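Local structure of Adenylate/guanylate cyclase/hydrolase, alpha/beta fold family (Ruegeria pomeroyi, 3MR7) at residues A[27-32]-A[92-97]; A[38-43]-A[82-87]. The protein probably makes cyclic AMP from ATP, this chain being the nucleotide cyclase catalytic domain of a longer protein that also carries an alpha/beta-hydrolase domain. One frame throughout, in Å; residues are numbered along the deposited sequence.

Contact 1: residues A[27-32]-A[92-97]; sequences TDVLNR and ERIQYR
Ile94 extends its CD1 end onto the start of helix 27-47 and lies against both Val29 and Arg32, which are about one helical turn apart on the same side of the helix. The backbones are closest at Val29 and Ile94, whose CA atoms are 7.4 Å apart. These two branched side chains run alongside one another in opposite senses, with Val29 CG1 3.8 Å from Ile94 CD1. With its CG1 anti to the backbone N (chi1 167°), Val29 turns that methyl toward the isoleucine. Ile94 CD1 also lies by the carbonyl oxygen of Val29 and packs 3.6 Å from Arg32 CB. Bends at chi2 and chi3 carry the Arg32 chain past Ile94 and set one face of its guanidinium over Ile94 CG1, which lies 4.1 Å from the guanidinium plane, over the outer part of that face. Arg32 NH1 approaches Glu92 O obliquely at 3.9 Å, too far for a hydrogen bond. The Glu92 carboxylate is farther still, with Glu92 OE2 6.0 Å from Arg32 NH1. The charged partner of Arg32 is Glu85, which probably also accepts a hydrogen bond from the backbone of Ile94. Met15 of strand 4-15 touches both Val29 and Ile94, and Met81 of helix 67-84 touches Ile94 as well. Cutting the Ile94 side chain back to an alanine is likely to open a gap beside Val29 and remove the apolar surface under the Arg32 guanidinium, leaving mainly the Glu85 salt bridge to set its orientation. No hydrogen bond crosses directly between the two segments: the contact itself is apolar packing between the helix and the loop leading into strand 96-107, and Glu85, from a third part of the chain, supplies the polar link between them.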
ATOM      1  N   THR A  27      16.080 -10.121   9.459  1.00 57.20           N
ATOM      2  CA  THR A  27      15.909 -10.296  10.876  1.00 63.14           C
ATOM      3  C   THR A  27      16.243  -9.037  11.671  1.00 64.83           C
ATOM      4  O   THR A  27      15.484  -8.655  12.574  1.00 66.15           O
ATOM      5  CB  THR A  27      16.680 -11.525  11.351  1.00 74.97           C
ATOM      6  OG1 THR A  27      17.854 -11.661  10.545  1.00 77.72           O
ATOM      7  CG2 THR A  27      15.804 -12.799  11.180  1.00 54.19           C
ATOM      8  N   ASP A  28      17.340  -8.366  11.329  1.00 58.37           N
ATOM      9  CA  ASP A  28      17.666  -7.097  11.995  1.00 56.73           C
ATOM     10  C   ASP A  28      16.494  -6.112  11.970  1.00 65.78           C
ATOM     11  O   ASP A  28      16.049  -5.620  13.013  1.00 62.18           O
ATOM     12  CB  ASP A  28      18.883  -6.443  11.362  1.00 62.57           C
ATOM     13  CG  ASP A  28      20.192  -7.079  11.811  1.00 74.85           C
ATOM     14  OD1 ASP A  28      20.209  -7.757  12.865  1.00 69.62           O
ATOM     15  OD2 ASP A  28      21.207  -6.890  11.106  1.00 74.80           O
ATOM     16  N   VAL A  29      16.002  -5.824  10.767  1.00 66.14           N
ATOM     17  CA  VAL A  29      14.867  -4.933  10.604  1.00 64.71           C
ATOM     18  C   VAL A  29      13.591  -5.466  11.284  1.00 56.67           C
ATOM     19  O   VAL A  29      12.883  -4.714  11.945  1.00 59.32           O
ATOM     20  CB  VAL A  29      14.628  -4.572   9.092  1.00 59.74           C
ATOM     21  CG1 VAL A  29      13.289  -3.928   8.893  1.00 48.71           C
ATOM     22  CG2 VAL A  29      15.705  -3.643   8.597  1.00 60.35           C
ATOM     23  N   LEU A  30      13.298  -6.751  11.131  1.00 57.54           N
ATOM     24  CA  LEU A  30      12.100  -7.318  11.751  1.00 60.31           C
ATOM     25  C   LEU A  30      12.160  -7.282  13.284  1.00 60.13           C
ATOM     26  O   LEU A  30      11.123  -7.190  13.942  1.00 65.95           O
ATOM     27  CB  LEU A  30      11.859  -8.745  11.264  1.00 62.09           C
ATOM     28  CG  LEU A  30      11.779  -8.959   9.750  1.00 63.34           C
ATOM     29  CD1 LEU A  30      11.713 -10.435   9.470  1.00 61.76           C
ATOM     30  CD2 LEU A  30      10.568  -8.260   9.146  1.00 65.72           C
ATOM     31  N   ASN A  31      13.366  -7.355  13.847  1.00 50.85           N
ATOM     32  CA  ASN A  31      13.537  -7.222  15.287  1.00 51.11           C
ATOM     33  C   ASN A  31      13.395  -5.799  15.800  1.00 55.21           C
ATOM     34  O   ASN A  31      12.916  -5.580  16.915  1.00 59.11           O
ATOM     35  CB  ASN A  31      14.882  -7.767  15.738  1.00 47.95           C
ATOM     36  CG  ASN A  31      14.955  -9.252  15.647  1.00 52.19           C
ATOM     37  OD1 ASN A  31      13.933  -9.936  15.583  1.00 57.73           O
ATOM     38  ND2 ASN A  31      16.174  -9.776  15.627  1.00 44.42           N
ATOM     39  N   ARG A  32      13.851  -4.839  15.003  1.00 43.77           N
ATOM     40  CA  ARG A  32      13.639  -3.445  15.331  1.00 44.90           C
ATOM     41  C   ARG A  32      12.142  -3.187  15.450  1.00 51.18           C
ATOM     42  O   ARG A  32      11.690  -2.629  16.443  1.00 51.52           O
ATOM     43  CB  ARG A  32      14.241  -2.536  14.265  1.00 51.74           C
ATOM     44  CG  ARG A  32      15.424  -1.700  14.727  1.00 53.58           C
ATOM     45  CD  ARG A  32      15.275  -0.226  14.322  1.00 60.10           C
ATOM     46  NE  ARG A  32      15.712   0.243  12.984  1.00 62.30           N
ATOM     47  CZ  ARG A  32      16.372  -0.438  12.044  1.00 61.94           C
ATOM     48  NH1 ARG A  32      16.683   0.167  10.892  1.00 56.93           N
ATOM     49  NH2 ARG A  32      16.713  -1.706  12.217  1.00 57.13           N
ATOM     50  N   GLU A  92      16.575   2.591   4.231  1.00 79.47           N
ATOM     51  CA  GLU A  92      16.615   1.484   5.179  1.00 75.37           C
ATOM     52  C   GLU A  92      15.744   1.707   6.415  1.00 66.59           C
ATOM     53  O   GLU A  92      15.559   0.805   7.221  1.00 64.01           O
ATOM     54  CB  GLU A  92      18.043   1.215   5.620  1.00 78.99           C
ATOM     55  CG  GLU A  92      18.941   0.707   4.527  1.00 87.82           C
ATOM     56  CD  GLU A  92      20.320   0.322   5.048  1.00 95.06           C
ATOM     57  OE1 GLU A  92      21.310   0.623   4.349  1.00 96.29           O
ATOM     58  OE2 GLU A  92      20.411  -0.273   6.155  1.00 93.35           O
ATOM     59  N   ARG A  93      15.222   2.911   6.573  1.00 56.39           N
ATOM     60  CA  ARG A  93      14.435   3.220   7.756  1.00 64.67           C
ATOM     61  C   ARG A  93      13.130   2.409   7.834  1.00 66.45           C
ATOM     62  O   ARG A  93      12.541   2.025   6.817  1.00 70.27           O
ATOM     63  CB  ARG A  93      14.138   4.714   7.808  1.00 59.07           C
ATOM     64  CG  ARG A  93      15.360   5.565   8.094  1.00 59.51           C
ATOM     65  CD  ARG A  93      15.001   7.030   8.053  1.00 60.96           C
ATOM     66  NE  ARG A  93      16.195   7.863   8.024  1.00 65.78           N
ATOM     67  CZ  ARG A  93      16.219   9.099   7.548  1.00 69.98           C
ATOM     68  NH1 ARG A  93      15.116   9.640   7.049  1.00 68.18           N
ATOM     69  NH2 ARG A  93      17.343   9.790   7.563  1.00 75.62           N
ATOM     70  N   ILE A  94      12.691   2.133   9.051  1.00 57.19           N
ATOM     71  CA  ILE A  94      11.406   1.490   9.253  1.00 57.16           C
ATOM     72  C   ILE A  94      10.397   2.613   9.304  1.00 52.91           C
ATOM     73  O   ILE A  94      10.600   3.587  10.004  1.00 62.91           O
ATOM     74  CB  ILE A  94      11.367   0.716  10.595  1.00 52.40           C
ATOM     75  CG1 ILE A  94      12.353  -0.447  10.561  1.00 57.83           C
ATOM     76  CG2 ILE A  94       9.956   0.239  10.921  1.00 40.40           C
ATOM     77  CD1 ILE A  94      12.106  -1.518  11.617  1.00 64.10           C
ATOM     78  N   GLN A  95       9.322   2.512   8.547  1.00 47.78           N
ATOM     79  CA  GLN A  95       8.264   3.493   8.705  1.00 48.57           C
ATOM     80  C   GLN A  95       6.915   2.844   8.720  1.00 45.97           C
ATOM     81  O   GLN A  95       6.649   1.929   7.935  1.00 42.64           O
ATOM     82  CB  GLN A  95       8.271   4.500   7.577  1.00 42.20           C
ATOM     83  CG  GLN A  95       9.492   5.341   7.483  1.00 43.79           C
ATOM     84  CD  GLN A  95       9.476   6.185   6.205  1.00 50.24           C
ATOM     85  OE1 GLN A  95       9.534   5.656   5.087  1.00 54.90           O
ATOM     86  NE2 GLN A  95       9.362   7.489   6.366  1.00 42.72           N
ATOM     87  N   TYR A  96       6.049   3.339   9.586  1.00 38.86           N
ATOM     88  CA  TYR A  96       4.676   2.873   9.572  1.00 40.27           C
ATOM     89  C   TYR A  96       3.771   3.729   8.654  1.00 45.47           C
ATOM     90  O   TYR A  96       4.128   4.852   8.302  1.00 47.39           O
ATOM     91  CB  TYR A  96       4.167   2.818  10.994  1.00 33.68           C
ATOM     92  CG  TYR A  96       4.901   1.796  11.833  1.00 41.72           C
ATOM     93  CD1 TYR A  96       4.672   0.437  11.667  1.00 53.12           C
ATOM     94  CD2 TYR A  96       5.816   2.189  12.792  1.00 41.69           C
ATOM     95  CE1 TYR A  96       5.339  -0.494  12.437  1.00 52.19           C
ATOM     96  CE2 TYR A  96       6.480   1.289  13.551  1.00 43.70           C
ATOM     97  CZ  TYR A  96       6.249  -0.056  13.388  1.00 51.47           C
ATOM     98  OH  TYR A  96       6.946  -0.959  14.176  1.00 54.17           O
ATOM     99  N   ARG A  97       2.640   3.169   8.220  1.00 46.94           N
ATOM    100  CA  ARG A  97       1.561   3.945   7.575  1.00 47.95           C
ATOM    101  C   ARG A  97       0.391   3.931   8.547  1.00 54.25           C
ATOM    102  O   ARG A  97       0.198   2.945   9.253  1.00 56.90           O
ATOM    103  CB  ARG A  97       1.130   3.310   6.241  1.00 38.95           C
ATOM    104  CG  ARG A  97       2.111   3.497   5.090  1.00 40.89           C
ATOM    105  CD  ARG A  97       1.457   3.091   3.825  1.00 46.09           C
ATOM    106  NE  ARG A  97       0.926   1.760   4.009  1.00 56.67           N
ATOM    107  CZ  ARG A  97       1.555   0.666   3.616  1.00 56.58           C
ATOM    108  NH1 ARG A  97       2.707   0.780   2.978  1.00 52.58           N
ATOM    109  NH2 ARG A  97       1.039  -0.534   3.857  1.00 46.15           N
TER

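Contact 2: residues A[38-43]-A[82-87]; sequences RELIDP and QQREED
Glu39 and Arg84 reach for one another from opposite directions at the surface and close a salt bridge, 2.7 Å from Glu39 OE1 to Arg84 NH2. Just before the glutamate, Arg38 forms a salt bridge with Glu23 of the second subunit, and from here to Ile41 the helix makes a wider, pi-type turn. The Glu39 chain runs extended beyond CG, whereas Arg84 bends at chi2 (-71°) and chi3 to bring its guanidinium round to the acid. One oxygen, OE1, faces the guanidinium edge close to its plane, while the carboxylate is turned across it, the two planes 86° apart, and the parallel two-oxygen pairing is not formed. The NH2 donor comes from above the carboxylate plane, and the bond is bent, with 142° at the hydrogen. Next in sequence, Leu40 passes along the aliphatic part of the same arginine, its CD1 3.9 Å from Arg84 CG, so the polar end and the hydrocarbon stem of Arg84 meet different residues. Ile41 turns to Ile77, Asp42 pairs with Arg37 of its own helix, and the helix is kinked at Pro43, which has no N-H for a bond to the preceding turn. Helix 27-47 thus lies beside the C-terminal end of helix 67-84, with Leu40 packed on Ile77, Ala80 and Met81, shortly before the chain leads on to strand 96-107.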
ATOM      1  N   ARG A  38       6.710  -2.651  20.803  1.00 40.24           N
ATOM      2  CA  ARG A  38       6.620  -2.892  22.225  1.00 47.93           C
ATOM      3  C   ARG A  38       6.899  -1.658  23.036  1.00 49.76           C
ATOM      4  O   ARG A  38       6.249  -1.414  24.056  1.00 56.55           O
ATOM      5  CB  ARG A  38       7.555  -4.013  22.646  1.00 49.88           C
ATOM      6  CG  ARG A  38       6.888  -5.337  22.647  1.00 62.21           C
ATOM      7  CD  ARG A  38       7.901  -6.460  22.488  1.00 73.55           C
ATOM      8  NE  ARG A  38       7.533  -7.220  21.309  1.00 77.91           N
ATOM      9  CZ  ARG A  38       6.781  -8.302  21.361  1.00 79.67           C
ATOM     10  NH1 ARG A  38       6.366  -8.746  22.538  1.00 87.06           N
ATOM     11  NH2 ARG A  38       6.461  -8.937  20.249  1.00 77.36           N
ATOM     12  N   GLU A  39       7.859  -0.876  22.568  1.00 46.93           N
ATOM     13  CA  GLU A  39       8.333   0.272  23.310  1.00 44.55           C
ATOM     14  C   GLU A  39       7.675   1.591  22.910  1.00 47.00           C
ATOM     15  O   GLU A  39       7.707   2.534  23.672  1.00 57.88           O
ATOM     16  CB  GLU A  39       9.844   0.388  23.197  1.00 48.09           C
ATOM     17  CG  GLU A  39      10.309   1.559  22.381  1.00 65.75           C
ATOM     18  CD  GLU A  39      11.752   1.944  22.678  1.00 77.95           C
ATOM     19  OE1 GLU A  39      12.635   1.610  21.851  1.00 84.86           O
ATOM     20  OE2 GLU A  39      12.000   2.587  23.729  1.00 74.01           O
ATOM     21  N   LEU A  40       7.055   1.656  21.740  1.00 45.34           N
ATOM     22  CA  LEU A  40       6.608   2.942  21.209  1.00 45.72           C
ATOM     23  C   LEU A  40       5.127   2.906  20.940  1.00 50.55           C
ATOM     24  O   LEU A  40       4.359   3.651  21.549  1.00 53.95           O
ATOM     25  CB  LEU A  40       7.346   3.230  19.928  1.00 58.79           C
ATOM     26  CG  LEU A  40       7.713   4.654  19.568  1.00 82.80           C
ATOM     27  CD1 LEU A  40       8.979   4.584  18.729  1.00 94.29           C
ATOM     28  CD2 LEU A  40       6.588   5.343  18.804  1.00 85.20           C
ATOM     29  N   ILE A  41       4.722   2.009  20.049  1.00 48.37           N
ATOM     30  CA  ILE A  41       3.316   1.846  19.700  1.00 56.38           C
ATOM     31  C   ILE A  41       2.402   1.368  20.831  1.00 61.73           C
ATOM     32  O   ILE A  41       1.536   2.101  21.305  1.00 67.66           O
ATOM     33  CB  ILE A  41       3.187   0.838  18.614  1.00 57.46           C
ATOM     34  CG1 ILE A  41       3.873   1.360  17.368  1.00 54.65           C
ATOM     35  CG2 ILE A  41       1.730   0.539  18.371  1.00 57.05           C
ATOM     36  CD1 ILE A  41       3.857   0.359  16.227  1.00 55.58           C
ATOM     37  N   ASP A  42       2.584   0.126  21.246  1.00 56.55           N
ATOM     38  CA  ASP A  42       1.723  -0.445  22.275  1.00 60.90           C
ATOM     39  C   ASP A  42       1.531   0.476  23.478  1.00 60.97           C
ATOM     40  O   ASP A  42       0.429   0.602  23.973  1.00 59.84           O
ATOM     41  CB  ASP A  42       2.188  -1.841  22.689  1.00 57.08           C
ATOM     42  CG  ASP A  42       1.860  -2.906  21.641  1.00 68.24           C
ATOM     43  OD1 ASP A  42       1.270  -2.550  20.602  1.00 65.48           O
ATOM     44  OD2 ASP A  42       2.179  -4.103  21.856  1.00 77.81           O
ATOM     45  N   PRO A  43       2.603   1.120  23.953  1.00 70.64           N
ATOM     46  CA  PRO A  43       2.481   2.140  25.008  1.00 68.74           C
ATOM     47  C   PRO A  43       1.650   3.386  24.653  1.00 66.89           C
ATOM     48  O   PRO A  43       0.773   3.751  25.430  1.00 71.17           O
ATOM     49  CB  PRO A  43       3.938   2.512  25.265  1.00 56.88           C
ATOM     50  CG  PRO A  43       4.617   1.216  25.099  1.00 55.68           C
ATOM     51  CD  PRO A  43       3.998   0.667  23.837  1.00 65.40           C
ATOM     52  N   GLN A  82      10.159   9.281  13.482  1.00 39.58           N
ATOM     53  CA  GLN A  82      11.048  10.148  12.720  1.00 51.31           C
ATOM     54  C   GLN A  82      12.379  10.308  13.456  1.00 52.22           C
ATOM     55  O   GLN A  82      13.432  10.251  12.842  1.00 55.88           O
ATOM     56  CB  GLN A  82      10.420  11.517  12.397  1.00 55.75           C
ATOM     57  CG  GLN A  82      11.457  12.609  12.088  1.00 67.21           C
ATOM     58  CD  GLN A  82      10.852  13.825  11.393  1.00 88.67           C
ATOM     59  OE1 GLN A  82       9.689  14.165  11.608  1.00 93.03           O
ATOM     60  NE2 GLN A  82      11.649  14.494  10.562  1.00 96.09           N
ATOM     61  N   GLN A  83      12.319  10.500  14.770  1.00 52.45           N
ATOM     62  CA  GLN A  83      13.526  10.657  15.567  1.00 59.25           C
ATOM     63  C   GLN A  83      14.293   9.352  15.649  1.00 60.31           C
ATOM     64  O   GLN A  83      15.502   9.327  15.450  1.00 68.15           O
ATOM     65  CB  GLN A  83      13.188  11.111  16.979  1.00 68.54           C
ATOM     66  CG  GLN A  83      12.508  12.450  17.067  1.00 82.59           C
ATOM     67  CD  GLN A  83      12.354  12.907  18.505  1.00101.85           C
ATOM     68  OE1 GLN A  83      12.108  14.088  18.775  1.00108.69           O
ATOM     69  NE2 GLN A  83      12.513  11.969  19.444  1.00104.26           N
ATOM     70  N   ARG A  84      13.586   8.267  15.943  1.00 53.21           N
ATOM     71  CA  ARG A  84      14.232   6.985  16.203  1.00 59.25           C
ATOM     72  C   ARG A  84      15.015   6.427  15.003  1.00 64.47           C
ATOM     73  O   ARG A  84      15.967   5.649  15.160  1.00 64.29           O
ATOM     74  CB  ARG A  84      13.201   5.955  16.666  1.00 63.16           C
ATOM     75  CG  ARG A  84      12.411   6.330  17.913  1.00 68.00           C
ATOM     76  CD  ARG A  84      13.267   6.288  19.141  1.00 78.05           C
ATOM     77  NE  ARG A  84      13.984   5.016  19.303  1.00 87.35           N
ATOM     78  CZ  ARG A  84      13.619   4.048  20.144  1.00 85.54           C
ATOM     79  NH1 ARG A  84      12.528   4.212  20.882  1.00 89.74           N
ATOM     80  NH2 ARG A  84      14.337   2.923  20.246  1.00 71.34           N
ATOM     81  N   GLU A  85      14.619   6.820  13.803  1.00 54.08           N
ATOM     82  CA  GLU A  85      15.232   6.271  12.613  1.00 49.24           C
ATOM     83  C   GLU A  85      16.105   7.281  11.861  1.00 61.98           C
ATOM     84  O   GLU A  85      16.520   7.018  10.735  1.00 63.92           O
ATOM     85  CB  GLU A  85      14.147   5.717  11.678  1.00 44.35           C
ATOM     86  CG  GLU A  85      13.569   4.382  12.128  1.00 50.92           C
ATOM     87  CD  GLU A  85      14.526   3.213  11.899  1.00 59.46           C
ATOM     88  OE1 GLU A  85      14.546   2.683  10.760  1.00 56.26           O
ATOM     89  OE2 GLU A  85      15.260   2.834  12.849  1.00 57.75           O
ATOM     90  N   GLU A  86      16.391   8.432  12.464  1.00 60.18           N
ATOM     91  CA  GLU A  86      17.034   9.503  11.703  1.00 58.71           C
ATOM     92  C   GLU A  86      18.532   9.275  11.445  1.00 69.05           C
ATOM     93  O   GLU A  86      19.112   9.884  10.541  1.00 75.64           O
ATOM     94  CB  GLU A  86      16.810  10.850  12.372  1.00 53.01           C
ATOM     95  CG  GLU A  86      17.676  11.030  13.590  1.00 72.98           C
ATOM     96  CD  GLU A  86      17.229  12.177  14.473  1.00 84.75           C
ATOM     97  OE1 GLU A  86      16.494  13.079  13.985  1.00 76.18           O
ATOM     98  OE2 GLU A  86      17.626  12.159  15.665  1.00 88.49           O
ATOM     99  N   ASP A  87      19.163   8.413  12.235  1.00 67.08           N
ATOM    100  CA  ASP A  87      20.580   8.127  12.032  1.00 66.99           C
ATOM    101  C   ASP A  87      20.776   6.852  11.221  1.00 72.70           C
ATOM    102  O   ASP A  87      21.891   6.383  11.032  1.00 78.73           O
ATOM    103  CB  ASP A  87      21.316   8.068  13.364  1.00 71.71           C
ATOM    104  CG  ASP A  87      21.452   9.437  14.002  1.00 84.35           C
ATOM    105  OD1 ASP A  87      21.983  10.343  13.324  1.00 85.99           O
ATOM    106  OD2 ASP A  87      21.017   9.620  15.164  1.00 87.80           O
TER

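Overall arrangement
Both contacts use helix 27-47, contact 1 at its first turns and contact 2 farther along, and their centres are 10 Å apart. In sequence contact 2 is nested inside contact 1, since 38-43 and 82-87 both lie between 27-32 and 92-97. Glu85 joins them: Glu85 OE2 takes Arg32 NE in a salt bridge of 2.6 Å, and Glu85 OE1 lies 2.6 Å from Ile94 N. Contact 2 joins helix 27-47 to the end of helix 67-84, and contact 1 joins it to the loop before strand 96-107. The centre of contact 1 lies about 16 Å, and that of contact 2 about 15 Å, from the centre of the chain, on the same side.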